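Local coordinates for protein ribose transcriptional regulator (Enterococcus faecium DO, PDB 4RK1) that binds ribose in the cleft of its sugar-binding domain and, as in other LacI-family members, probably represses transcription by binding DNA, at residues V74-I79 with Q95-G100; F101-R106 with P257-E262; V12-I17 with L42-S47; V131-P136 with T166-Q171. All coordinates share one frame; numbering follows the deposited sequence.

The four contacts illustrate how bonding changes with place in a two-subdomain sugar-binding fold. Contact 3 is the most buried, a parallel pairing of strand 9-14 with the outermost strand 39-44 that also reaches the second subunit. Contact 4 pairs a strand with the outermost strand at the other end of the sheet, then trades backbone bonds for a ring at the ribose. Contacts 1, 2 and 4 are partly buried; the first two depend on charge, salt bridges inside each loop lying beside carboxylates that take the crossing bonds, and contact 2 adds aromatic packing. These two are neighbours, linked through Arg106. Contacts 1 and 4 approach the same sugar from different loops.

Contact 1 of 4, residues V74-I79 with Q95-G100; sequences VSTDAI and QKKSEG. With RIB (alpha-D-ribofuranose), chain K.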
loop_
_atom_site.group_PDB
_atom_site.type_symbol
_atom_site.label_atom_id
_atom_site.label_comp_id
_atom_site.label_asym_id
_atom_site.label_seq_id
_atom_site.Cartn_x
_atom_site.Cartn_y
_atom_site.Cartn_z
ATOM N N VAL B 74 -11.386 13.774 11.178
ATOM C CA VAL B 74 -11.141 15.202 11.338
ATOM C C VAL B 74 -12.484 15.904 11.490
ATOM O O VAL B 74 -13.277 15.942 10.553
ATOM C CB VAL B 74 -10.379 15.766 10.117
ATOM C CG1 VAL B 74 -10.297 17.282 10.165
ATOM C CG2 VAL B 74 -8.982 15.164 10.051
ATOM N N SER B 75 -12.725 16.460 12.674
ATOM C CA SER B 75 -14.020 17.051 13.013
ATOM C C SER B 75 -14.209 18.455 12.444
ATOM O O SER B 75 -13.248 19.157 12.124
ATOM C CB SER B 75 -14.164 17.136 14.532
ATOM O OG SER B 75 -13.218 18.047 15.063
ATOM N N THR B 76 -15.472 18.853 12.345
ATOM C CA THR B 76 -15.845 20.214 11.994
ATOM C C THR B 76 -15.200 21.230 12.949
ATOM O O THR B 76 -14.645 22.235 12.503
ATOM C CB THR B 76 -17.374 20.348 11.992
ATOM O OG1 THR B 76 -17.905 19.526 10.950
ATOM C CG2 THR B 76 -17.818 21.800 11.767
ATOM N N ASP B 77 -15.258 20.955 14.251
ATOM C CA ASP B 77 -14.658 21.840 15.257
ATOM C C ASP B 77 -13.159 22.026 15.031
ATOM O O ASP B 77 -12.653 23.144 15.086
ATOM C CB ASP B 77 -14.892 21.305 16.681
ATOM C CG ASP B 77 -16.348 21.410 17.125
ATOM O OD1 ASP B 77 -17.111 22.223 16.556
ATOM O OD2 ASP B 77 -16.732 20.666 18.051
ATOM N N ALA B 78 -12.450 20.927 14.790
ATOM C CA ALA B 78 -11.016 20.997 14.544
ATOM C C ALA B 78 -10.715 21.802 13.279
ATOM O O ALA B 78 -9.729 22.539 13.230
ATOM C CB ALA B 78 -10.421 19.599 14.444
ATOM N N ILE B 79 -11.565 21.666 12.260
ATOM C CA ILE B 79 -11.386 22.430 11.022
ATOM C C ILE B 79 -11.610 23.928 11.269
ATOM O O ILE B 79 -10.809 24.766 10.850
ATOM C CB ILE B 79 -12.307 21.905 9.901
ATOM C CG1 ILE B 79 -11.786 20.541 9.420
ATOM C CG2 ILE B 79 -12.346 22.886 8.730
ATOM C CD1 ILE B 79 -12.751 19.786 8.546
ATOM N N GLN B 95 -14.278 9.732 2.663
ATOM C CA GLN B 95 -15.039 9.492 3.896
ATOM C C GLN B 95 -15.426 10.782 4.636
ATOM O O GLN B 95 -16.246 10.743 5.552
ATOM C CB GLN B 95 -14.275 8.544 4.838
ATOM C CG GLN B 95 -13.841 7.237 4.177
ATOM C CD GLN B 95 -13.306 6.177 5.135
ATOM O OE1 GLN B 95 -13.372 6.315 6.350
ATOM N NE2 GLN B 95 -12.785 5.097 4.575
ATOM N N LYS B 96 -14.844 11.915 4.244
ATOM C CA LYS B 96 -15.082 13.191 4.938
ATOM C C LYS B 96 -16.311 13.939 4.401
ATOM O O LYS B 96 -16.424 14.175 3.196
ATOM C CB LYS B 96 -13.845 14.081 4.807
ATOM C CG LYS B 96 -13.985 15.479 5.392
ATOM C CD LYS B 96 -14.071 15.437 6.913
ATOM C CE LYS B 96 -14.367 16.814 7.483
ATOM N NZ LYS B 96 -15.821 17.007 7.640
ATOM N N LYS B 97 -17.206 14.347 5.301
ATOM C CA LYS B 97 -18.420 15.070 4.922
ATOM C C LYS B 97 -18.091 16.485 4.463
ATOM O O LYS B 97 -17.055 17.039 4.826
ATOM C CB LYS B 97 -19.421 15.132 6.085
ATOM C CG LYS B 97 -19.021 16.044 7.239
ATOM C CD LYS B 97 -20.225 16.487 8.055
ATOM C CE LYS B 97 -19.823 17.512 9.104
ATOM N NZ LYS B 97 -20.930 18.443 9.460
ATOM N N SER B 98 -18.987 17.065 3.681
ATOM C CA SER B 98 -18.807 18.417 3.167
ATOM C C SER B 98 -18.761 19.448 4.292
ATOM O O SER B 98 -19.286 19.224 5.383
ATOM C CB SER B 98 -19.883 18.750 2.123
ATOM O OG SER B 98 -19.550 18.124 0.881
ATOM N N GLU B 99 -18.073 20.550 4.022
ATOM C CA GLU B 99 -17.867 21.623 4.987
ATOM C C GLU B 99 -18.056 22.929 4.239
ATOM O O GLU B 99 -17.685 23.029 3.070
ATOM C CB GLU B 99 -16.440 21.579 5.550
ATOM C CG GLU B 99 -16.123 20.368 6.419
ATOM C CD GLU B 99 -16.773 20.427 7.791
ATOM O OE1 GLU B 99 -17.356 21.468 8.147
ATOM O OE2 GLU B 99 -16.701 19.419 8.520
ATOM N N GLY B 100 -18.622 23.927 4.909
ATOM C CA GLY B 100 -18.740 25.256 4.328
ATOM C C GLY B 100 -17.383 25.837 3.974
ATOM O O GLY B 100 -16.408 25.672 4.711
HETATM O O5 RIB K . -10.707 0.924 -0.359
HETATM C C5 RIB K . -10.805 1.827 0.750
HETATM C C4 RIB K . -12.144 2.416 0.704
HETATM O O4 RIB K . -12.321 3.370 1.766
HETATM C C3 RIB K . -12.133 3.037 -0.684
HETATM O O3 RIB K . -13.190 2.408 -1.385
HETATM C C2 RIB K . -12.276 4.519 -0.411
HETATM O O2 RIB K . -13.281 5.131 -1.204
HETATM C C1 RIB K . -12.430 4.650 1.119
HETATM O O1 RIB K . -13.606 5.339 1.497
HETATM O O HOH W 1 -16.117 15.333 9.904
#
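One end of the loop 95-100 belongs to the ribose pocket, while further along Lys96 and Glu99 tie it to Thr76 and Ile79 at the start of helix 76-84. The central atom is Glu99 OE2, which takes two donors on different lone pairs. Thr76 OG1 approaches on the syn side, the side of the other carboxylate oxygen, at 2.7 Å from OE2; Lys96 NZ comes to the anti side and forms a salt bridge, NZ to OE2 being 2.7 Å. A bend at chi2 (-73°) of Glu99 turns the carboxylate into this position. Lys96 is bent as well, at chi2 and again at chi4, and its ammonium group folds back over its own loop, where NZ also donates to Lys97 O at 3.1 Å. A third partner of NZ is a water, 2.8 Å away, which passes a hydrogen bond on to Val74 O. Apolar atoms complete the junction: Ile79 CD1 meets Lys96 CE tip to tip at 3.5 Å. On the helix side, Ser75 acts as N-cap, its OG accepting from Ala78 N. At the pocket end, Gln95 NE2 donates to ribose O1 at 3.2 Å and more weakly to O4, beside a sugar that Asp94 and Asn139 among others also bind. The chemistry illustrates how one ammonium group can draw a loop together: with a carboxylate, a carbonyl and a water around it, Lys96 probably keeps Glu99 ionised, and that anion in turn fixes the hydroxyl of Thr76, joining the sugar-binding loop to the helix start.

Contact 2 of 4, residues F101-R106 with P257-E262; sequences FSDAVR and PEKEWE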
loop_
_atom_site.group_PDB
_atom_site.type_symbol
_atom_site.label_atom_id
_atom_site.label_comp_id
_atom_site.label_asym_id
_atom_site.label_seq_id
_atom_site.Cartn_x
_atom_site.Cartn_y
_atom_site.Cartn_z
ATOM N N PHE B 101 -17.332 26.530 2.844
ATOM C CA PHE B 101 -16.135 27.189 2.361
ATOM C C PHE B 101 -14.977 26.212 2.170
ATOM O O PHE B 101 -13.832 26.462 2.575
ATOM C CB PHE B 101 -15.752 28.367 3.268
ATOM C CG PHE B 101 -16.781 29.473 3.305
ATOM C CD1 PHE B 101 -17.457 29.863 2.154
ATOM C CD2 PHE B 101 -17.048 30.147 4.492
ATOM C CE1 PHE B 101 -18.386 30.891 2.188
ATOM C CE2 PHE B 101 -17.976 31.176 4.529
ATOM C CZ PHE B 101 -18.645 31.546 3.376
ATOM N N SER B 102 -15.309 25.091 1.547
ATOM C CA SER B 102 -14.320 24.142 1.055
ATOM C C SER B 102 -14.811 23.632 -0.288
ATOM O O SER B 102 -16.003 23.689 -0.584
ATOM C CB SER B 102 -14.155 22.973 2.024
ATOM O OG SER B 102 -15.342 22.204 2.127
ATOM N N ASP B 103 -13.884 23.165 -1.106
ATOM C CA ASP B 103 -14.223 22.448 -2.318
ATOM C C ASP B 103 -14.191 20.962 -2.001
ATOM O O ASP B 103 -13.573 20.548 -1.029
ATOM C CB ASP B 103 -13.224 22.784 -3.411
ATOM C CG ASP B 103 -13.112 24.275 -3.645
ATOM O OD1 ASP B 103 -14.059 24.850 -4.218
ATOM O OD2 ASP B 103 -12.073 24.866 -3.266
ATOM N N ALA B 104 -14.881 20.172 -2.807
ATOM C CA ALA B 104 -14.958 18.731 -2.603
ATOM C C ALA B 104 -14.817 18.009 -3.925
ATOM O O ALA B 104 -15.160 18.557 -4.982
ATOM C CB ALA B 104 -16.278 18.368 -1.950
ATOM N N VAL B 105 -14.294 16.781 -3.865
ATOM C CA VAL B 105 -14.303 15.866 -5.008
ATOM C C VAL B 105 -14.848 14.544 -4.517
ATOM O O VAL B 105 -14.402 14.033 -3.494
ATOM C CB VAL B 105 -12.907 15.538 -5.566
ATOM C CG1 VAL B 105 -13.055 14.935 -6.965
ATOM C CG2 VAL B 105 -12.020 16.753 -5.572
ATOM N N ARG B 106 -15.788 13.982 -5.263
ATOM C CA ARG B 106 -16.415 12.734 -4.888
ATOM C C ARG B 106 -16.552 11.840 -6.097
ATOM O O ARG B 106 -16.487 12.302 -7.226
ATOM C CB ARG B 106 -17.782 13.019 -4.270
ATOM C CG ARG B 106 -17.682 14.055 -3.168
ATOM C CD ARG B 106 -18.615 13.783 -2.034
ATOM N NE ARG B 106 -18.470 14.780 -0.985
ATOM C CZ ARG B 106 -17.798 14.627 0.154
ATOM N NH1 ARG B 106 -17.148 13.503 0.432
ATOM N NH2 ARG B 106 -17.773 15.624 1.030
ATOM N N PRO B 257 -8.625 32.791 -4.289
ATOM C CA PRO B 257 -9.328 32.490 -3.040
ATOM C C PRO B 257 -10.844 32.632 -3.099
ATOM O O PRO B 257 -11.540 32.040 -2.269
ATOM C CB PRO B 257 -8.737 33.497 -2.044
ATOM C CG PRO B 257 -7.396 33.833 -2.590
ATOM C CD PRO B 257 -7.527 33.756 -4.084
ATOM N N GLU B 258 -11.349 33.402 -4.058
ATOM C CA GLU B 258 -12.784 33.671 -4.157
ATOM C C GLU B 258 -13.444 33.028 -5.372
ATOM O O GLU B 258 -14.597 33.331 -5.688
ATOM C CB GLU B 258 -13.033 35.196 -4.125
ATOM C CG GLU B 258 -12.497 35.848 -2.860
ATOM C CD GLU B 258 -13.116 35.282 -1.593
ATOM O OE1 GLU B 258 -14.323 34.959 -1.609
ATOM O OE2 GLU B 258 -12.405 35.154 -0.569
ATOM N N LYS B 259 -12.746 32.100 -6.026
ATOM C CA LYS B 259 -13.364 31.334 -7.109
ATOM C C LYS B 259 -14.586 30.582 -6.599
ATOM O O LYS B 259 -14.752 30.381 -5.389
ATOM C CB LYS B 259 -12.363 30.363 -7.758
ATOM C CG LYS B 259 -11.959 29.165 -6.906
ATOM C CD LYS B 259 -11.085 28.192 -7.690
ATOM C CE LYS B 259 -11.911 27.262 -8.565
ATOM N NZ LYS B 259 -12.819 26.400 -7.750
ATOM N N GLU B 260 -15.437 30.170 -7.532
ATOM C CA GLU B 260 -16.621 29.364 -7.228
ATOM C C GLU B 260 -16.280 28.147 -6.373
ATOM O O GLU B 260 -15.305 27.456 -6.653
ATOM C CB GLU B 260 -17.256 28.872 -8.534
ATOM C CG GLU B 260 -18.411 27.895 -8.344
ATOM C CD GLU B 260 -19.155 27.606 -9.633
ATOM O OE1 GLU B 260 -18.494 27.323 -10.657
ATOM O OE2 GLU B 260 -20.404 27.653 -9.617
ATOM N N TRP B 261 -17.088 27.892 -5.347
ATOM C CA TRP B 261 -16.961 26.697 -4.534
ATOM C C TRP B 261 -17.502 25.513 -5.332
ATOM O O TRP B 261 -18.611 25.558 -5.865
ATOM C CB TRP B 261 -17.724 26.862 -3.216
ATOM C CG TRP B 261 -17.198 28.031 -2.455
ATOM C CD1 TRP B 261 -17.762 29.273 -2.360
ATOM C CD2 TRP B 261 -15.968 28.092 -1.724
ATOM N NE1 TRP B 261 -16.967 30.096 -1.601
ATOM C CE2 TRP B 261 -15.857 29.401 -1.203
ATOM C CE3 TRP B 261 -14.951 27.170 -1.458
ATOM C CZ2 TRP B 261 -14.772 29.808 -0.425
ATOM C CZ3 TRP B 261 -13.867 27.577 -0.683
ATOM C CH2 TRP B 261 -13.788 28.883 -0.176
ATOM N N GLU B 262 -16.708 24.460 -5.436
ATOM C CA GLU B 262 -17.061 23.338 -6.289
ATOM C C GLU B 262 -17.226 22.049 -5.517
ATOM O O GLU B 262 -16.529 21.808 -4.541
ATOM C CB GLU B 262 -15.990 23.163 -7.343
ATOM C CG GLU B 262 -15.931 24.320 -8.314
ATOM C CD GLU B 262 -15.003 24.040 -9.460
ATOM O OE1 GLU B 262 -15.411 23.309 -10.385
ATOM O OE2 GLU B 262 -13.862 24.548 -9.425
HETATM O O HOH W 2 -11.059 25.232 -5.734
#
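Asp103 of strand 103-107 meets the loop 257-262 with every atom of its side chain. Its CB packs against the carbonyl oxygen of Glu262, 3.6 Å from CB to O, next to the backbone bond in which Ala104 N donates to Glu262 O at 2.9 Å. With CG anti to the carbonyl carbon (chi1 -55°), the carboxylate swings to the loop and lies near Trp261 CE3, 4.1 Å from CG. At the tip, OD1 accepts from Glu262 N at 2.9 Å on its anti lone pair, with an N-H...O angle of 163°; Arg253 of helix 239-255 gives the same oxygen a salt bridge. OD2 has a weak bond from a water that Lys259 NZ also holds. That lysine forms its own salt bridge with Glu262 OE2. Beside the carboxylate, the indole of Trp261 receives Phe101 CA over the face of its six-membered ring, 3.8 Å from the centroid, and on the same tryptophan Arg253 makes a cation-pi contact. An aspartate here accepts the loop's N-H, and the bond from Ala104 N to Glu262 O leads into the pairing of strands 103-107 and 263-271 in the N-terminal subdomain of a type I periplasmic-binding-protein fold.

Contact 3 of 4, residues V12-I17 with L42-S47; sequences VLVPDI and LCNADS
Strands 12-14 and 42-44 run parallel, with axes 4.7 Å apart and 23° between their directions, and three backbone hydrogen bonds pair them: Cys43 N to Val12 O, Val14 N to Cys43 O and Ala45 N to Val14 O, the last 2.8 Å long. Side chains alternate across the sheet. On the face that carries Leu13 and Cys43, Leu13 CG rests 4.1 Å from Cys43 CB, and both residues pack on helix 55-61. The other face is built round Leu42, whose CG lies anti to its backbone N (chi1 177°): CD1 reaches Val14 CG2 at 3.8 Å, the two chains crossing at about a right angle, while CD2 touches Ile17 CG1 at 3.7 Å. Met26 of helix 20-33 covers Leu42 as well. Past the end of strand 12-14 the side chain of Asn44, the last residue of strand 42-44, bonds the backbone. Asn44 OD1 accepts from Ile17 N at 2.6 Å, the donor standing 41° above the carbonyl plane, off any lone pair, and Ile17 CG2 lies 3.7 Å from the same oxygen. Asn44 ND2 holds a water that also donates to Asp16 OD1, an oxygen bonded in addition to Thr18, and ND2 has a weak bond to Glu30 of the second subunit. Ile17 packs against Ile17 of that subunit, and Leu42 makes backbone hydrogen bonds to it, placing this outermost strand at the dimer interface. The whole is a beta-alpha-beta crossover through helix 20-33, the opening unit of the N-terminal subdomain in the LacI-family sugar-binding fold.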
loop_
_atom_site.group_PDB
_atom_site.type_symbol
_atom_site.label_atom_id
_atom_site.label_comp_id
_atom_site.label_asym_id
_atom_site.label_seq_id
_atom_site.Cartn_x
_atom_site.Cartn_y
_atom_site.Cartn_z
ATOM N N VAL B 12 -2.058 15.898 3.545
ATOM C CA VAL B 12 -3.086 14.975 3.098
ATOM C C VAL B 12 -3.442 14.063 4.266
ATOM O O VAL B 12 -2.578 13.386 4.806
ATOM C CB VAL B 12 -2.586 14.142 1.904
ATOM C CG1 VAL B 12 -3.683 13.234 1.384
ATOM C CG2 VAL B 12 -2.084 15.054 0.802
ATOM N N LEU B 13 -4.709 14.060 4.668
ATOM C CA LEU B 13 -5.146 13.252 5.786
ATOM C C LEU B 13 -5.995 12.101 5.277
ATOM O O LEU B 13 -7.040 12.318 4.669
ATOM C CB LEU B 13 -5.915 14.108 6.801
ATOM C CG LEU B 13 -5.054 14.908 7.787
ATOM C CD1 LEU B 13 -4.111 15.860 7.075
ATOM C CD2 LEU B 13 -5.933 15.664 8.770
ATOM N N VAL B 14 -5.544 10.873 5.517
ATOM C CA VAL B 14 -6.271 9.697 5.054
ATOM C C VAL B 14 -6.603 8.768 6.211
ATOM O O VAL B 14 -5.939 8.801 7.236
ATOM C CB VAL B 14 -5.504 8.903 3.966
ATOM C CG1 VAL B 14 -5.220 9.773 2.755
ATOM C CG2 VAL B 14 -4.213 8.312 4.510
ATOM N N PRO B 15 -7.637 7.929 6.040
ATOM C CA PRO B 15 -8.009 6.995 7.099
ATOM C C PRO B 15 -7.043 5.818 7.252
ATOM O O PRO B 15 -6.947 5.263 8.332
ATOM C CB PRO B 15 -9.392 6.467 6.668
ATOM C CG PRO B 15 -9.697 7.054 5.339
ATOM C CD PRO B 15 -8.498 7.812 4.849
ATOM N N ASP B 16 -6.347 5.441 6.182
ATOM C CA ASP B 16 -5.602 4.183 6.170
ATOM C C ASP B 16 -4.555 4.147 5.057
ATOM O O ASP B 16 -4.848 3.735 3.935
ATOM C CB ASP B 16 -6.596 3.029 5.993
ATOM C CG ASP B 16 -5.932 1.661 5.966
ATOM O OD1 ASP B 16 -4.728 1.537 6.285
ATOM O OD2 ASP B 16 -6.640 0.697 5.619
ATOM N N ILE B 17 -3.324 4.526 5.382
ATOM C CA ILE B 17 -2.220 4.489 4.404
ATOM C C ILE B 17 -1.840 3.074 3.917
ATOM O O ILE B 17 -1.241 2.931 2.856
ATOM C CB ILE B 17 -0.964 5.245 4.919
ATOM C CG1 ILE B 17 0.045 5.482 3.789
ATOM C CG2 ILE B 17 -0.305 4.510 6.081
ATOM C CD1 ILE B 17 -0.544 6.118 2.542
ATOM N N LEU B 42 1.790 13.306 4.201
ATOM C CA LEU B 42 0.630 12.475 4.504
ATOM C C LEU B 42 0.563 12.097 5.975
ATOM O O LEU B 42 1.572 11.764 6.603
ATOM C CB LEU B 42 0.643 11.214 3.651
ATOM C CG LEU B 42 -0.516 10.268 3.990
ATOM C CD1 LEU B 42 -1.231 9.819 2.737
ATOM C CD2 LEU B 42 -0.053 9.077 4.819
ATOM N N CYS B 43 -0.651 12.154 6.500
ATOM C CA CYS B 43 -0.978 11.738 7.839
ATOM C C CYS B 43 -2.009 10.641 7.767
ATOM O O CYS B 43 -2.961 10.729 7.000
ATOM C CB CYS B 43 -1.601 12.886 8.616
ATOM S SG CYS B 43 -0.405 13.813 9.553
ATOM N N ASN B 44 -1.817 9.632 8.602
ATOM C CA ASN B 44 -2.710 8.502 8.717
ATOM C C ASN B 44 -3.542 8.760 9.961
ATOM O O ASN B 44 -3.081 8.537 11.073
ATOM C CB ASN B 44 -1.875 7.220 8.854
ATOM C CG ASN B 44 -2.689 5.964 8.671
ATOM O OD1 ASN B 44 -3.400 5.822 7.682
ATOM N ND2 ASN B 44 -2.565 5.027 9.605
ATOM N N ALA B 45 -4.752 9.271 9.770
ATOM C CA ALA B 45 -5.596 9.690 10.883
ATOM C C ALA B 45 -6.883 8.883 10.905
ATOM O O ALA B 45 -7.743 9.062 10.041
ATOM C CB ALA B 45 -5.900 11.177 10.778
ATOM N N ASP B 46 -7.012 8.014 11.907
ATOM C CA ASP B 46 -8.186 7.147 12.068
ATOM C C ASP B 46 -8.781 7.269 13.481
ATOM O O ASP B 46 -8.339 8.103 14.273
ATOM C CB ASP B 46 -7.823 5.687 11.730
ATOM C CG ASP B 46 -6.506 5.241 12.353
ATOM O OD1 ASP B 46 -6.348 5.369 13.583
ATOM O OD2 ASP B 46 -5.627 4.751 11.609
ATOM N N SER B 47 -9.803 6.463 13.773
ATOM C CA SER B 47 -10.377 6.374 15.117
ATOM C C SER B 47 -10.342 4.933 15.618
ATOM O O SER B 47 -9.360 4.498 16.220
ATOM C CB SER B 47 -11.816 6.885 15.115
ATOM O OG SER B 47 -11.854 8.275 14.860
HETATM O O HOH W 3 -3.305 2.286 8.814
#

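Contact 4 of 4, residues V131-P136 with T166-Q171; sequences VYPENP and TQFSKQ. With RIB (alpha-D-ribofuranose), chain K.
Thr166 closes strand 161-166 against strand 128-133 with two backbone bonds around Pro133: its N donates to Tyr132 O at 2.9 Å, and its O accepts from Glu134 N at 3.1 Å, in the carbonyl plane. Pro133 CA adds a C-H contact to that oxygen. Inside, Thr166 CG2 lies 4.1 Å from Val131 CG1, while its hydroxyl bonds to Gly172 further along. At Gln167 the strand has ended, and the Gln167 carbonyl receives a weak bond from Ser169 N, making Phe168 the centre of an inverse gamma turn. The phenyl ring then lies flat on the proline: Pro133 CG sits over the middle of its face, 3.6 Å from the centroid and 5° off the normal, and Pro133 CB is 3.6 Å from Phe168 CG. Phe168 CE2 comes 3.6 Å from ribose O4. Ser169 follows as N-cap of helix 170-175, its OG holding Gly172 N, after which Lys170 and Gln171 reach Tyr227 of the second subunit. Parallel strands 128-133 and 161-166, joined through helix 138-153 and followed by loops at the ligand, form a beta-alpha-beta unit: here proline backs a phenylalanine wall of the ribose pocket in a periplasmic-binding-protein-like fold.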
loop_
_atom_site.group_PDB
_atom_site.type_symbol
_atom_site.label_atom_id
_atom_site.label_comp_id
_atom_site.label_asym_id
_atom_site.label_seq_id
_atom_site.Cartn_x
_atom_site.Cartn_y
_atom_site.Cartn_z
ATOM N N VAL B 131 -20.260 -7.969 2.131
ATOM C CA VAL B 131 -19.101 -7.936 3.018
ATOM C C VAL B 131 -18.652 -6.488 3.127
ATOM O O VAL B 131 -18.202 -5.884 2.148
ATOM C CB VAL B 131 -17.962 -8.844 2.495
ATOM C CG1 VAL B 131 -16.715 -8.721 3.363
ATOM C CG2 VAL B 131 -18.420 -10.296 2.454
ATOM N N TYR B 132 -18.789 -5.914 4.314
ATOM C CA TYR B 132 -18.627 -4.470 4.466
ATOM C C TYR B 132 -18.123 -4.106 5.856
ATOM O O TYR B 132 -18.241 -4.900 6.776
ATOM C CB TYR B 132 -19.963 -3.785 4.197
ATOM C CG TYR B 132 -21.028 -4.138 5.202
ATOM C CD1 TYR B 132 -21.730 -5.330 5.100
ATOM C CD2 TYR B 132 -21.324 -3.290 6.260
ATOM C CE1 TYR B 132 -22.701 -5.669 6.021
ATOM C CE2 TYR B 132 -22.298 -3.620 7.192
ATOM C CZ TYR B 132 -22.984 -4.811 7.066
ATOM O OH TYR B 132 -23.957 -5.158 7.981
ATOM N N PRO B 133 -17.565 -2.897 6.012
ATOM C CA PRO B 133 -17.062 -2.486 7.314
ATOM C C PRO B 133 -18.176 -2.165 8.294
ATOM O O PRO B 133 -19.076 -1.406 7.969
ATOM C CB PRO B 133 -16.270 -1.219 6.999
ATOM C CG PRO B 133 -16.887 -0.680 5.756
ATOM C CD PRO B 133 -17.271 -1.892 4.968
ATOM N N GLU B 134 -18.113 -2.729 9.493
ATOM C CA GLU B 134 -19.074 -2.357 10.527
ATOM C C GLU B 134 -19.020 -0.840 10.741
ATOM O O GLU B 134 -17.935 -0.249 10.757
ATOM C CB GLU B 134 -18.789 -3.093 11.835
ATOM C CG GLU B 134 -19.978 -3.081 12.787
ATOM C CD GLU B 134 -19.638 -3.585 14.174
ATOM O OE1 GLU B 134 -18.588 -4.241 14.335
ATOM O OE2 GLU B 134 -20.429 -3.322 15.106
ATOM N N ASN B 135 -20.188 -0.218 10.881
ATOM C CA ASN B 135 -20.292 1.242 10.963
ATOM C C ASN B 135 -19.614 1.909 9.766
ATOM O O ASN B 135 -18.629 2.629 9.932
ATOM C CB ASN B 135 -19.675 1.763 12.268
ATOM C CG ASN B 135 -20.191 1.030 13.489
ATOM O OD1 ASN B 135 -21.394 1.018 13.754
ATOM N ND2 ASN B 135 -19.283 0.411 14.240
ATOM N N PRO B 136 -20.138 1.667 8.552
ATOM C CA PRO B 136 -19.456 2.160 7.356
ATOM C C PRO B 136 -19.440 3.679 7.276
ATOM O O PRO B 136 -20.360 4.326 7.762
ATOM C CB PRO B 136 -20.288 1.577 6.208
ATOM C CG PRO B 136 -21.635 1.339 6.794
ATOM C CD PRO B 136 -21.386 0.953 8.220
ATOM N N THR B 166 -17.593 -6.640 9.001
ATOM C CA THR B 166 -16.264 -7.058 9.423
ATOM C C THR B 166 -15.326 -5.845 9.491
ATOM O O THR B 166 -15.768 -4.710 9.351
ATOM C CB THR B 166 -15.723 -8.196 8.510
ATOM O OG1 THR B 166 -14.539 -8.774 9.086
ATOM C CG2 THR B 166 -15.442 -7.713 7.078
ATOM N N GLN B 167 -14.045 -6.085 9.745
ATOM C CA GLN B 167 -13.047 -5.018 9.732
ATOM C C GLN B 167 -12.729 -4.688 8.277
ATOM O O GLN B 167 -12.738 -5.575 7.426
ATOM C CB GLN B 167 -11.772 -5.437 10.475
ATOM C CG GLN B 167 -11.936 -5.594 11.985
ATOM C CD GLN B 167 -12.629 -6.889 12.389
ATOM O OE1 GLN B 167 -12.321 -7.964 11.867
ATOM N NE2 GLN B 167 -13.572 -6.793 13.325
ATOM N N PHE B 168 -12.451 -3.420 7.997
ATOM C CA PHE B 168 -12.275 -2.950 6.623
ATOM C C PHE B 168 -10.835 -3.250 6.172
ATOM O O PHE B 168 -9.988 -2.365 6.140
ATOM C CB PHE B 168 -12.581 -1.440 6.553
ATOM C CG PHE B 168 -13.151 -0.961 5.228
ATOM C CD1 PHE B 168 -13.559 -1.841 4.226
ATOM C CD2 PHE B 168 -13.337 0.404 5.021
ATOM C CE1 PHE B 168 -14.098 -1.369 3.034
ATOM C CE2 PHE B 168 -13.883 0.879 3.838
ATOM C CZ PHE B 168 -14.265 -0.006 2.841
ATOM N N SER B 169 -10.558 -4.509 5.863
ATOM C CA SER B 169 -9.187 -4.932 5.551
ATOM C C SER B 169 -9.204 -6.318 4.950
ATOM O O SER B 169 -10.224 -6.996 4.993
ATOM C CB SER B 169 -8.335 -4.957 6.828
ATOM O OG SER B 169 -8.818 -5.950 7.720
ATOM N N LYS B 170 -8.065 -6.743 4.410
ATOM C CA LYS B 170 -7.908 -8.118 3.944
ATOM C C LYS B 170 -8.217 -9.115 5.068
ATOM O O LYS B 170 -8.932 -10.093 4.866
ATOM C CB LYS B 170 -6.482 -8.355 3.441
ATOM C CG LYS B 170 -6.122 -7.575 2.195
ATOM C CD LYS B 170 -4.826 -8.065 1.555
ATOM C CE LYS B 170 -3.592 -7.758 2.385
ATOM N NZ LYS B 170 -3.356 -6.315 2.628
ATOM N N GLN B 171 -7.653 -8.874 6.246
ATOM C CA GLN B 171 -7.891 -9.742 7.396
ATOM C C GLN B 171 -9.393 -9.829 7.697
ATOM O O GLN B 171 -9.914 -10.914 7.962
ATOM C CB GLN B 171 -7.089 -9.249 8.619
ATOM C CG GLN B 171 -7.208 -10.111 9.874
ATOM C CD GLN B 171 -6.373 -11.380 9.814
ATOM O OE1 GLN B 171 -5.236 -11.372 9.337
ATOM N NE2 GLN B 171 -6.927 -12.479 10.318
HETATM O O5 RIB K . -10.707 0.924 -0.359
HETATM C C5 RIB K . -10.805 1.827 0.750
HETATM C C4 RIB K . -12.144 2.416 0.704
HETATM O O4 RIB K . -12.321 3.370 1.766
HETATM C C3 RIB K . -12.133 3.037 -0.684
HETATM O O3 RIB K . -13.190 2.408 -1.385
HETATM C C2 RIB K . -12.276 4.519 -0.411
HETATM O O2 RIB K . -13.281 5.131 -1.204
HETATM C C1 RIB K . -12.430 4.650 1.119
HETATM O O1 RIB K . -13.606 5.339 1.497
#